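Local coordinates for periplasmic binding protein/LacI transcriptional regulator (Clostridium phytofermentans, PDB 3BRS), which probably binds a sugar in the cleft between its two alpha/beta domains and delivers it for uptake into the cell, at residues I9-V14 against E59-R64; Q30-E35 against L252-A257; D81-I86 against Q102-I107. One frame throughout, in Å; residues are numbered along the deposited sequence.

All three contacts belong to the domain built on the parallel sheet that contains strands 7-11, 39-42, 68-71, 92-96 and 107-110. Contact 1 sets strand 7-11 against helix 51-63 on one face; contact 2 pairs helices 20-36 and 246-262 on the other, the centres of the two lying about 16 Å apart. Contact 3, about 13 Å from contact 1 and 20 Å from contact 2 between centres, joins helix 80-83 to the loop before strand 107-110. It follows contact 1 along the chain, touching it through Ile62 and Glu85, and is nested within contact 2, whose late helix shows the chain returning to complete its first domain.

Contact 1 (I9-V14 against E59-R64); sequences ICIPKV and EEAIKR
The flat peptide group that carries the Ala61 carbonyl meets strand 7-11 through one methyl, Ile9 CD1, which lies 3.7 Å from Ala61 O and off the peptide plane, so it approaches obliquely rather than over the middle of the face. The other flat group, the guanidinium of Arg64, is turned to Glu41 at the neighbouring strand 39-42, with NH1 in a salt bridge to it. This is the sheet-to-helix packing of a beta-alpha-beta crossover in a periplasmic-binding-protein domain: helix 51-63 links strands 39-42 and 68-71 and passes over strand 7-11, which runs between them. Ile9 reaches the turn at Ala61-Arg64 because CG1 stands beside its backbone N (chi1 -70°) and the chain then continues extended to CD1. There the methyl also meets the aliphatic root of Arg64, with Ile9 CD1 3.8 Å from Arg64 CB and 3.9 Å from Arg64 CD, the two side chains crossing at about a right angle. No hydrogen bond crosses the contact, which is van der Waals packing, while the charge of Arg64 is carried past it to Glu41. The small side chain of Ala61 points at the sheet, consistent with the close approach of helix and strand (Ile9 CA to Ala61 CA 6.8 Å), and also touches Ile69. Two residues along from Ile9, on the same face, Ile11 sets its CD1 3.8 Å from Ala61 CB.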
loop_
_atom_site.group_PDB
_atom_site.type_symbol
_atom_site.label_atom_id
_atom_site.label_comp_id
_atom_site.label_asym_id
_atom_site.label_seq_id
_atom_site.Cartn_x
_atom_site.Cartn_y
_atom_site.Cartn_z
ATOM N N ILE A 9 -8.563 2.075 -18.198
ATOM C CA ILE A 9 -7.385 1.170 -18.069
ATOM C C ILE A 9 -6.880 1.317 -16.666
ATOM O O ILE A 9 -6.621 2.440 -16.236
ATOM C CB ILE A 9 -6.287 1.553 -19.095
ATOM C CG1 ILE A 9 -6.751 1.206 -20.524
ATOM C CG2 ILE A 9 -4.896 0.824 -18.730
ATOM C CD1 ILE A 9 -5.688 1.784 -21.657
ATOM N N CYS A 10 -6.781 0.195 -15.941
ATOM C CA CYS A 10 -6.266 0.213 -14.555
ATOM C C CYS A 10 -4.764 -0.104 -14.515
ATOM O O CYS A 10 -4.330 -1.091 -15.165
ATOM C CB CYS A 10 -7.051 -0.828 -13.706
ATOM S SG CYS A 10 -6.378 -0.753 -12.030
ATOM N N ILE A 11 -3.972 0.684 -13.787
ATOM C CA ILE A 11 -2.511 0.483 -13.761
ATOM C C ILE A 11 -2.108 0.341 -12.350
ATOM O O ILE A 11 -1.807 1.334 -11.712
ATOM C CB ILE A 11 -1.697 1.610 -14.435
ATOM C CG1 ILE A 11 -2.263 1.942 -15.832
ATOM C CG2 ILE A 11 -0.171 1.336 -14.406
ATOM C CD1 ILE A 11 -1.508 3.132 -16.546
ATOM N N PRO A 12 -2.210 -0.875 -11.808
ATOM C CA PRO A 12 -1.745 -1.074 -10.412
ATOM C C PRO A 12 -0.207 -0.952 -10.305
ATOM O O PRO A 12 0.463 -0.687 -11.299
ATOM C CB PRO A 12 -2.212 -2.465 -10.058
ATOM C CG PRO A 12 -3.116 -2.951 -11.233
ATOM C CD PRO A 12 -2.714 -2.108 -12.422
ATOM N N LYS A 13 0.363 -1.032 -9.103
ATOM C CA LYS A 13 1.819 -0.970 -8.970
ATOM C C LYS A 13 2.401 -2.286 -9.433
ATOM O O LYS A 13 3.520 -2.265 -9.989
ATOM C CB LYS A 13 2.216 -0.806 -7.518
ATOM C CG LYS A 13 1.830 0.586 -6.943
ATOM C CD LYS A 13 2.421 0.632 -5.552
ATOM C CE LYS A 13 2.258 1.987 -4.885
ATOM N NZ LYS A 13 2.302 1.767 -3.383
ATOM N N VAL A 14 1.673 -3.396 -9.157
ATOM C CA VAL A 14 1.905 -4.744 -9.711
ATOM C C VAL A 14 0.596 -5.527 -9.855
ATOM O O VAL A 14 -0.362 -5.272 -9.137
ATOM C CB VAL A 14 2.740 -5.750 -8.773
ATOM C CG1 VAL A 14 4.215 -5.389 -8.636
ATOM C CG2 VAL A 14 2.066 -5.859 -7.440
ATOM N N GLU A 59 2.417 5.804 -20.633
ATOM C CA GLU A 59 2.493 6.361 -21.958
ATOM C C GLU A 59 1.670 5.469 -22.972
ATOM O O GLU A 59 0.861 5.985 -23.807
ATOM C CB GLU A 59 3.960 6.534 -22.376
ATOM C CG GLU A 59 4.756 7.623 -21.630
ATOM C CD GLU A 59 6.320 7.582 -21.939
ATOM O OE1 GLU A 59 7.167 7.418 -20.978
ATOM O OE2 GLU A 59 6.683 7.691 -23.146
ATOM N N GLU A 60 1.910 4.145 -22.908
ATOM C CA GLU A 60 1.205 3.131 -23.710
ATOM C C GLU A 60 -0.331 3.225 -23.465
ATOM O O GLU A 60 -1.131 3.068 -24.419
ATOM C CB GLU A 60 1.708 1.710 -23.375
ATOM C CG GLU A 60 3.128 1.323 -23.919
ATOM C CD GLU A 60 3.758 -0.006 -23.280
ATOM O OE1 GLU A 60 2.983 -0.878 -22.776
ATOM O OE2 GLU A 60 5.028 -0.152 -23.300
ATOM N N ALA A 61 -0.731 3.428 -22.203
ATOM C CA ALA A 61 -2.153 3.549 -21.790
ATOM C C ALA A 61 -2.811 4.717 -22.546
ATOM O O ALA A 61 -3.837 4.587 -23.188
ATOM C CB ALA A 61 -2.262 3.801 -20.194
ATOM N N ILE A 62 -2.128 5.855 -22.513
ATOM C CA ILE A 62 -2.550 7.079 -23.182
ATOM C C ILE A 62 -2.737 6.868 -24.684
ATOM O O ILE A 62 -3.732 7.321 -25.211
ATOM C CB ILE A 62 -1.539 8.209 -22.989
ATOM C CG1 ILE A 62 -1.481 8.656 -21.503
ATOM C CG2 ILE A 62 -1.835 9.422 -23.985
ATOM C CD1 ILE A 62 -0.223 9.431 -21.218
ATOM N N LYS A 63 -1.800 6.196 -25.350
ATOM C CA LYS A 63 -1.993 5.838 -26.774
ATOM C C LYS A 63 -3.100 4.841 -27.074
ATOM O O LYS A 63 -3.550 4.748 -28.214
ATOM C CB LYS A 63 -0.703 5.320 -27.403
ATOM C CG LYS A 63 0.529 6.194 -27.196
ATOM C CD LYS A 63 0.583 7.352 -28.165
ATOM C CE LYS A 63 2.051 7.853 -28.360
ATOM N NZ LYS A 63 2.262 8.852 -29.504
ATOM N N ARG A 64 -3.594 4.114 -26.082
ATOM C CA ARG A 64 -4.818 3.319 -26.310
ATOM C C ARG A 64 -6.110 4.130 -26.299
ATOM O O ARG A 64 -7.148 3.605 -26.606
ATOM C CB ARG A 64 -4.933 2.171 -25.346
ATOM C CG ARG A 64 -3.838 1.128 -25.560
ATOM C CD ARG A 64 -4.100 -0.129 -24.721
ATOM N NE ARG A 64 -2.853 -0.930 -24.596
ATOM C CZ ARG A 64 -2.817 -2.089 -23.969
ATOM N NH1 ARG A 64 -3.959 -2.567 -23.408
ATOM N NH2 ARG A 64 -1.652 -2.747 -23.895
#

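Contact 2 (Q30-E35 against L252-A257); sequences QMAAKE and LGVEKA
Val254 turns CG1 away from its own amide nitrogen (chi1 179°) and keeps CG2 beside that N, which sets CB and CG1 before Ala32 on the facing helix. Ala32 CB rests 3.7 Å from Val254 CB and 3.9 Å from Val254 CG1, so a single methyl is set against the root and one branch of the valine. Val254 CG1 comes within 4.1 Å of Ala33 N, so it also reaches the backbone of the facing helix. The small alanine side chains are consistent with the axes of the two segments approaching to 8.3 Å, at an angle of 34° with their directions broadly parallel. The polar side chains lie at the margin of this apolar seam. Both carboxylate oxygens of Glu255 have partners: OE2 is hydrogen-bonded to Tyr36, and OE1 forms a salt bridge with Lys256 NZ, which comes from above the carboxylate plane, 46° out of it. Glu35 OE2 lies 6.3 Å from Glu255 OE2, a like-charge proximity that the bonds to Lys256 and Tyr36 may offset. Beneath the pair, Val254 packs on Met8 and Ala33 on Leu40. Helices 20-36 and 246-262 therefore form one outer layer over the parallel sheet, the helix-on-sheet layering of the alpha/beta sandwich found in periplasmic binding proteins and LacI-type regulators.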
loop_
_atom_site.group_PDB
_atom_site.type_symbol
_atom_site.label_atom_id
_atom_site.label_comp_id
_atom_site.label_asym_id
_atom_site.label_seq_id
_atom_site.Cartn_x
_atom_site.Cartn_y
_atom_site.Cartn_z
ATOM N N GLN A 30 -12.975 -5.101 -11.348
ATOM C CA GLN A 30 -13.657 -5.919 -12.336
ATOM C C GLN A 30 -15.105 -6.176 -11.955
ATOM O O GLN A 30 -15.928 -6.355 -12.863
ATOM C CB GLN A 30 -13.000 -7.274 -12.500
ATOM C CG GLN A 30 -11.557 -7.261 -12.934
ATOM C CD GLN A 30 -11.050 -8.688 -12.941
ATOM O OE1 GLN A 30 -11.503 -9.542 -12.156
ATOM N NE2 GLN A 30 -10.120 -8.969 -13.827
ATOM N N MET A 31 -15.444 -6.194 -10.657
ATOM C CA MET A 31 -16.868 -6.275 -10.285
ATOM C C MET A 31 -17.674 -4.997 -10.610
ATOM O O MET A 31 -18.752 -5.039 -11.219
ATOM C CB MET A 31 -17.033 -6.571 -8.812
ATOM C CG MET A 31 -18.491 -6.505 -8.403
ATOM S SD MET A 31 -19.112 -8.164 -8.457
ATOM C CE MET A 31 -19.293 -8.454 -6.692
ATOM N N ALA A 32 -17.166 -3.855 -10.203
ATOM C CA ALA A 32 -17.724 -2.603 -10.749
ATOM C C ALA A 32 -17.866 -2.571 -12.319
ATOM O O ALA A 32 -18.929 -2.184 -12.818
ATOM C CB ALA A 32 -16.980 -1.374 -10.226
ATOM N N ALA A 33 -16.824 -2.938 -13.088
ATOM C CA ALA A 33 -16.904 -2.919 -14.580
ATOM C C ALA A 33 -17.982 -3.834 -15.109
ATOM O O ALA A 33 -18.587 -3.579 -16.177
ATOM C CB ALA A 33 -15.559 -3.330 -15.239
ATOM N N LYS A 34 -18.114 -4.965 -14.429
ATOM C CA LYS A 34 -19.198 -5.921 -14.683
ATOM C C LYS A 34 -20.524 -5.212 -14.428
ATOM O O LYS A 34 -21.407 -5.206 -15.260
ATOM C CB LYS A 34 -19.041 -7.156 -13.771
ATOM C CG LYS A 34 -20.285 -8.060 -13.585
ATOM C CD LYS A 34 -19.799 -9.457 -13.167
ATOM C CE LYS A 34 -20.925 -10.368 -12.719
ATOM N NZ LYS A 34 -20.558 -11.802 -13.017
ATOM N N GLU A 35 -20.643 -4.593 -13.267
ATOM C CA GLU A 35 -21.934 -4.082 -12.785
ATOM C C GLU A 35 -22.379 -2.917 -13.636
ATOM O O GLU A 35 -23.574 -2.693 -13.824
ATOM C CB GLU A 35 -21.778 -3.677 -11.311
ATOM C CG GLU A 35 -22.617 -2.487 -10.810
ATOM C CD GLU A 35 -24.040 -2.858 -10.399
ATOM O OE1 GLU A 35 -24.389 -4.075 -10.415
ATOM O OE2 GLU A 35 -24.816 -1.918 -10.065
ATOM N N LEU A 252 -14.800 1.424 -6.010
ATOM C CA LEU A 252 -15.098 2.836 -6.008
ATOM C C LEU A 252 -14.352 3.581 -7.099
ATOM O O LEU A 252 -14.873 4.551 -7.642
ATOM C CB LEU A 252 -14.744 3.493 -4.632
ATOM C CG LEU A 252 -15.369 2.874 -3.347
ATOM C CD1 LEU A 252 -14.911 3.554 -2.008
ATOM C CD2 LEU A 252 -16.895 2.729 -3.377
ATOM N N GLY A 253 -13.112 3.189 -7.396
ATOM C CA GLY A 253 -12.289 3.953 -8.351
ATOM C C GLY A 253 -13.102 3.909 -9.657
ATOM O O GLY A 253 -13.335 4.923 -10.340
ATOM N N VAL A 254 -13.546 2.722 -9.993
ATOM C CA VAL A 254 -14.343 2.554 -11.240
ATOM C C VAL A 254 -15.669 3.315 -11.199
ATOM O O VAL A 254 -15.892 4.280 -11.964
ATOM C CB VAL A 254 -14.570 1.057 -11.640
ATOM C CG1 VAL A 254 -15.434 0.966 -12.937
ATOM C CG2 VAL A 254 -13.220 0.398 -11.902
ATOM N N GLU A 255 -16.563 2.860 -10.330
ATOM C CA GLU A 255 -17.826 3.518 -10.114
ATOM C C GLU A 255 -17.776 5.063 -10.160
ATOM O O GLU A 255 -18.567 5.663 -10.844
ATOM C CB GLU A 255 -18.392 3.020 -8.789
ATOM C CG GLU A 255 -19.743 3.514 -8.480
ATOM C CD GLU A 255 -20.157 3.028 -7.130
ATOM O OE1 GLU A 255 -19.507 3.467 -6.142
ATOM O OE2 GLU A 255 -21.094 2.200 -7.052
ATOM N N LYS A 256 -16.839 5.689 -9.474
ATOM C CA LYS A 256 -16.821 7.125 -9.330
ATOM C C LYS A 256 -16.096 7.777 -10.509
ATOM O O LYS A 256 -16.228 8.972 -10.733
ATOM C CB LYS A 256 -16.091 7.566 -8.050
ATOM C CG LYS A 256 -16.729 7.121 -6.716
ATOM C CD LYS A 256 -18.110 7.711 -6.523
ATOM C CE LYS A 256 -18.595 7.548 -5.061
ATOM N NZ LYS A 256 -19.448 6.347 -4.888
ATOM N N ALA A 257 -15.319 6.996 -11.249
ATOM C CA ALA A 257 -14.778 7.441 -12.564
ATOM C C ALA A 257 -15.978 7.716 -13.453
ATOM O O ALA A 257 -15.920 8.567 -14.368
ATOM C CB ALA A 257 -13.953 6.345 -13.207
#

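Contact 3 (D81-I86 against Q102-I107); sequences DAAKEI and QDIADI
Between strands 92-96 and 107-110 of the parallel sheet the chain returns from the end of one strand to the start of the next without a helix, and this connecting loop packs on the short helix 80-83. Ile104 makes the contact with the tip of its longer branch. Its CD1 lies over the face of the peptide group joining Ala83 and Lys84, some 3.4 Å above the plane. The nearest atom is the oxygen, with Ile104 CD1 3.5 Å from Ala83 O, and the carbonyl carbon Ala83 C follows at 3.7 Å. On the nitrogen side of the same group Lys84 N is 4.0 Å from Ile104 CD1, while Ala83 CB, whose side chain points toward the loop, stands 4.1 Å from that methyl. The methyl is brought there by an uncommon torsion: CG1 occupies the crowded position between backbone N and carbonyl carbon (chi1 63°), and CG2 is turned beside the N. The peptide beneath still does its backbone work, as Ala83 O accepts a hydrogen bond from Ile86 N.

Lys84 borders the contact with the root of its side chain and leads its amino end away. Just upstream, an inverse gamma turn centred on Asp103 kinks the loop, closed by a weak hydrogen bond from Ile104 N to Gln102 O. Gln102 NE2 binds Glu77 O, and Asp106 OD2 accepts a hydrogen bond from Leu93 N at the start of strand 92-96; Ile104 itself also rests on Leu93. Loop, short helix and strand thereby close together at the N-terminal ends of strands 92-96 and 107-110, around a helix-free parallel connection in the Rossmann-like alpha/beta domain of a periplasmic binding protein.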
loop_
_atom_site.group_PDB
_atom_site.type_symbol
_atom_site.label_atom_id
_atom_site.label_comp_id
_atom_site.label_asym_id
_atom_site.label_seq_id
_atom_site.Cartn_x
_atom_site.Cartn_y
_atom_site.Cartn_z
ATOM N N ASP A 81 6.192 12.144 -14.062
ATOM C CA ASP A 81 6.906 12.379 -15.324
ATOM C C ASP A 81 6.097 11.853 -16.499
ATOM O O ASP A 81 6.290 12.274 -17.649
ATOM C CB ASP A 81 8.293 11.700 -15.316
ATOM C CG ASP A 81 9.245 12.358 -14.322
ATOM O OD1 ASP A 81 9.017 13.557 -14.042
ATOM O OD2 ASP A 81 10.187 11.701 -13.817
ATOM N N ALA A 82 5.227 10.889 -16.234
ATOM C CA ALA A 82 4.535 10.280 -17.339
ATOM C C ALA A 82 3.085 10.605 -17.137
ATOM O O ALA A 82 2.396 10.894 -18.114
ATOM C CB ALA A 82 4.788 8.787 -17.403
ATOM N N ALA A 83 2.627 10.566 -15.889
ATOM C CA ALA A 83 1.182 10.864 -15.642
ATOM C C ALA A 83 0.723 12.332 -15.869
ATOM O O ALA A 83 -0.496 12.586 -16.040
ATOM C CB ALA A 83 0.688 10.328 -14.311
ATOM N N LYS A 84 1.692 13.254 -15.974
ATOM C CA LYS A 84 1.404 14.652 -16.294
ATOM C C LYS A 84 0.802 14.780 -17.695
ATOM O O LYS A 84 0.123 15.775 -17.977
ATOM C CB LYS A 84 2.681 15.513 -16.226
ATOM C CG LYS A 84 3.700 15.164 -17.196
ATOM C CD LYS A 84 4.920 16.042 -16.965
ATOM C CE LYS A 84 5.587 16.294 -18.263
ATOM N NZ LYS A 84 7.083 16.201 -18.173
ATOM N N GLU A 85 1.021 13.783 -18.546
ATOM C CA GLU A 85 0.533 13.768 -19.960
ATOM C C GLU A 85 -0.882 13.236 -20.090
ATOM O O GLU A 85 -1.463 13.363 -21.139
ATOM C CB GLU A 85 1.444 12.891 -20.798
ATOM C CG GLU A 85 2.930 13.250 -20.763
ATOM C CD GLU A 85 3.195 14.680 -21.307
ATOM O OE1 GLU A 85 2.252 15.268 -21.890
ATOM O OE2 GLU A 85 4.342 15.207 -21.167
ATOM N N ILE A 86 -1.414 12.569 -19.062
ATOM C CA ILE A 86 -2.775 12.023 -19.047
ATOM C C ILE A 86 -3.851 13.070 -19.252
ATOM O O ILE A 86 -4.720 12.848 -20.052
ATOM C CB ILE A 86 -3.057 11.285 -17.705
ATOM C CG1 ILE A 86 -2.080 10.123 -17.515
ATOM C CG2 ILE A 86 -4.480 10.708 -17.630
ATOM C CD1 ILE A 86 -2.513 9.069 -16.433
ATOM N N GLN A 102 2.330 15.744 -6.856
ATOM C CA GLN A 102 1.732 16.722 -7.780
ATOM C C GLN A 102 0.215 16.537 -7.786
ATOM O O GLN A 102 -0.287 15.409 -7.810
ATOM C CB GLN A 102 2.329 16.640 -9.196
ATOM C CG GLN A 102 3.910 16.845 -9.202
ATOM C CD GLN A 102 4.678 15.509 -8.997
ATOM O OE1 GLN A 102 4.114 14.463 -8.556
ATOM N NE2 GLN A 102 5.959 15.532 -9.335
ATOM N N ASP A 103 -0.518 17.645 -7.761
ATOM C CA ASP A 103 -1.948 17.557 -7.538
ATOM C C ASP A 103 -2.720 17.365 -8.830
ATOM O O ASP A 103 -3.517 18.223 -9.216
ATOM C CB ASP A 103 -2.478 18.791 -6.811
ATOM C CG ASP A 103 -3.939 18.661 -6.500
ATOM O OD1 ASP A 103 -4.322 17.549 -6.047
ATOM O OD2 ASP A 103 -4.692 19.638 -6.748
ATOM N N ILE A 104 -2.505 16.233 -9.503
ATOM C CA ILE A 104 -3.184 16.030 -10.772
ATOM C C ILE A 104 -4.348 15.063 -10.793
ATOM O O ILE A 104 -5.070 15.031 -11.815
ATOM C CB ILE A 104 -2.194 15.787 -11.918
ATOM C CG1 ILE A 104 -1.416 14.489 -11.651
ATOM C CG2 ILE A 104 -1.275 17.060 -12.137
ATOM C CD1 ILE A 104 -0.629 13.934 -12.834
ATOM N N ALA A 105 -4.599 14.308 -9.708
ATOM C CA ALA A 105 -5.740 13.372 -9.707
ATOM C C ALA A 105 -7.029 14.086 -9.806
ATOM O O ALA A 105 -7.227 15.058 -9.092
ATOM C CB ALA A 105 -5.783 12.486 -8.445
ATOM N N ASP A 106 -7.939 13.573 -10.609
ATOM C CA ASP A 106 -9.328 14.039 -10.626
ATOM C C ASP A 106 -10.035 13.536 -9.357
ATOM O O ASP A 106 -10.709 14.291 -8.709
ATOM C CB ASP A 106 -10.091 13.641 -11.907
ATOM C CG ASP A 106 -9.461 14.209 -13.170
ATOM O OD1 ASP A 106 -9.121 15.399 -13.187
ATOM O OD2 ASP A 106 -9.276 13.466 -14.149
ATOM N N ILE A 107 -9.843 12.285 -8.999
ATOM C CA ILE A 107 -10.208 11.785 -7.663
ATOM C C ILE A 107 -9.130 10.824 -7.124
ATOM O O ILE A 107 -8.450 10.186 -7.897
ATOM C CB ILE A 107 -11.704 11.296 -7.554
ATOM C CG1 ILE A 107 -11.881 10.408 -6.328
ATOM C CG2 ILE A 107 -12.172 10.622 -8.797
ATOM C CD1 ILE A 107 -13.180 9.840 -6.172
#